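Stage II sporulation protein Q (Bacillus subtilis, PDB 3TUF) forms, together with SpoIIIAH, an intercellular channel between forespore and mother cell during sporulation and takes part in forespore engulfment. Local coordinates at residues 60-63 with 64-68. Sequence-based numbering, arbitrary orientation.
Sequences TDAA and KEEKE
Lys67, in the first turn of helix 64-69, reaches back over the carbonyl oxygens of Thr60 and Ala62 at this helix N-terminus, where Ala63 holds the N-cap position. The backbone evidence for the start of the helix is the bond from Lys67 N to Ala63 O, 3.0 Å long with an N-H...O angle of 158°; the bond from Glu66 N to the same oxygen is weak, at 121°. With CG beside its own backbone N (chi1 -75°) and a bend at chi3, the Lys67 chain runs alongside the preceding loop, bringing CE within 3.4 Å of Ala62 O. Its NZ meets the loop through a water, which accepts from Lys67 NZ and donates to both Thr60 O and Ala62 O, the latter at 2.7 Å. The ammonium group also makes a salt bridge to Asp177 of the SpoIIIAH chain, so one lysine links the loop before the helix to the channel partner, and Glu68 OE2 adds a hydrogen bond to Ser170 of that chain. Glu66 covers the loop elsewhere: its CB lies 3.8 Å from Ala62 CB, a small apolar contact, and its CG is 4.0 Å from Ala63 CB. The bend at chi2 carries its carboxylate to a second water, which donates to Glu66 OE2 at 3.0 Å and accepts a weak bond from Ala63 N.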
loop_
_atom_site.group_PDB
_atom_site.type_symbol
_atom_site.label_atom_id
_atom_site.label_comp_id
_atom_site.label_asym_id
_atom_site.label_seq_id
_atom_site.Cartn_x
_atom_site.Cartn_y
_atom_site.Cartn_z
ATOM N N THR A 60 -0.341 -14.107 -23.282
ATOM C CA THR A 60 0.664 -13.137 -22.825
ATOM C C THR A 60 2.028 -13.258 -23.538
ATOM O O THR A 60 2.824 -12.288 -23.553
ATOM C CB THR A 60 0.921 -13.226 -21.279
ATOM O OG1 THR A 60 1.947 -14.163 -21.062
ATOM C CG2 THR A 60 -0.289 -13.767 -20.540
ATOM N N ASP A 61 2.301 -14.443 -24.090
ATOM C CA ASP A 61 3.563 -14.719 -24.756
ATOM C C ASP A 61 3.498 -14.607 -26.279
ATOM O O ASP A 61 4.386 -15.084 -26.960
ATOM C CB ASP A 61 4.052 -16.108 -24.357
ATOM C CG ASP A 61 3.125 -17.186 -24.801
ATOM O OD1 ASP A 61 2.184 -16.934 -25.597
ATOM O OD2 ASP A 61 3.335 -18.314 -24.349
ATOM N N ALA A 62 2.443 -14.001 -26.811
ATOM C CA ALA A 62 2.294 -13.848 -28.262
ATOM C C ALA A 62 3.015 -12.591 -28.666
ATOM O O ALA A 62 3.357 -11.769 -27.815
ATOM C CB ALA A 62 0.780 -13.787 -28.672
ATOM N N ALA A 63 3.273 -12.417 -29.955
ATOM C CA ALA A 63 3.936 -11.168 -30.411
ATOM C C ALA A 63 3.053 -9.994 -30.053
ATOM O O ALA A 63 1.830 -10.160 -29.881
ATOM C CB ALA A 63 4.158 -11.182 -31.942
ATOM N N LYS A 64 3.677 -8.818 -29.981
ATOM C CA LYS A 64 3.028 -7.565 -29.711
ATOM C C LYS A 64 1.731 -7.334 -30.506
ATOM O O LYS A 64 0.656 -7.022 -29.931
ATOM C CB LYS A 64 4.013 -6.407 -29.949
ATOM C CG LYS A 64 3.435 -5.086 -29.416
ATOM C CD LYS A 64 4.365 -3.919 -29.571
ATOM C CE LYS A 64 3.949 -3.119 -30.769
ATOM N NZ LYS A 64 4.389 -1.750 -30.470
ATOM N N GLU A 65 1.846 -7.512 -31.813
ATOM C CA GLU A 65 0.742 -7.422 -32.763
ATOM C C GLU A 65 -0.438 -8.308 -32.418
ATOM O O GLU A 65 -1.582 -7.875 -32.497
ATOM C CB GLU A 65 1.243 -7.775 -34.165
ATOM C CG GLU A 65 0.845 -6.764 -35.221
ATOM C CD GLU A 65 1.449 -5.394 -34.963
ATOM O OE1 GLU A 65 1.597 -4.997 -33.778
ATOM O OE2 GLU A 65 1.779 -4.711 -35.958
ATOM N N GLU A 66 -0.156 -9.538 -32.024
ATOM C CA GLU A 66 -1.214 -10.478 -31.688
ATOM C C GLU A 66 -1.840 -10.175 -30.361
ATOM O O GLU A 66 -3.008 -10.466 -30.166
ATOM C CB GLU A 66 -0.649 -11.873 -31.583
ATOM C CG GLU A 66 0.326 -12.233 -32.661
ATOM C CD GLU A 66 -0.221 -13.351 -33.483
ATOM O OE1 GLU A 66 -1.486 -13.372 -33.670
ATOM O OE2 GLU A 66 0.610 -14.215 -33.903
ATOM N N LYS A 67 -1.051 -9.643 -29.428
ATOM C CA LYS A 67 -1.619 -9.167 -28.155
ATOM C C LYS A 67 -2.519 -7.982 -28.409
ATOM O O LYS A 67 -3.627 -7.942 -27.880
ATOM C CB LYS A 67 -0.533 -8.836 -27.186
ATOM C CG LYS A 67 0.029 -10.103 -26.660
ATOM C CD LYS A 67 0.967 -9.781 -25.484
ATOM C CE LYS A 67 2.246 -9.094 -25.972
ATOM N NZ LYS A 67 3.182 -8.968 -24.779
ATOM N N GLU A 68 -2.051 -7.049 -29.250
ATOM C CA GLU A 68 -2.828 -5.861 -29.581
ATOM C C GLU A 68 -4.176 -6.224 -30.225
ATOM O O GLU A 68 -5.229 -5.609 -29.989
ATOM C CB GLU A 68 -2.030 -4.982 -30.532
ATOM C CG GLU A 68 -1.317 -3.864 -29.822
ATOM C CD GLU A 68 -0.290 -3.297 -30.697
ATOM O OE1 GLU A 68 0.342 -4.125 -31.366
ATOM O OE2 GLU A 68 -0.102 -2.075 -30.758
HETATM O O HOH W 1 4.496 -11.459 -25.348
HETATM O O HOH W 2 2.178 -15.173 -31.510
#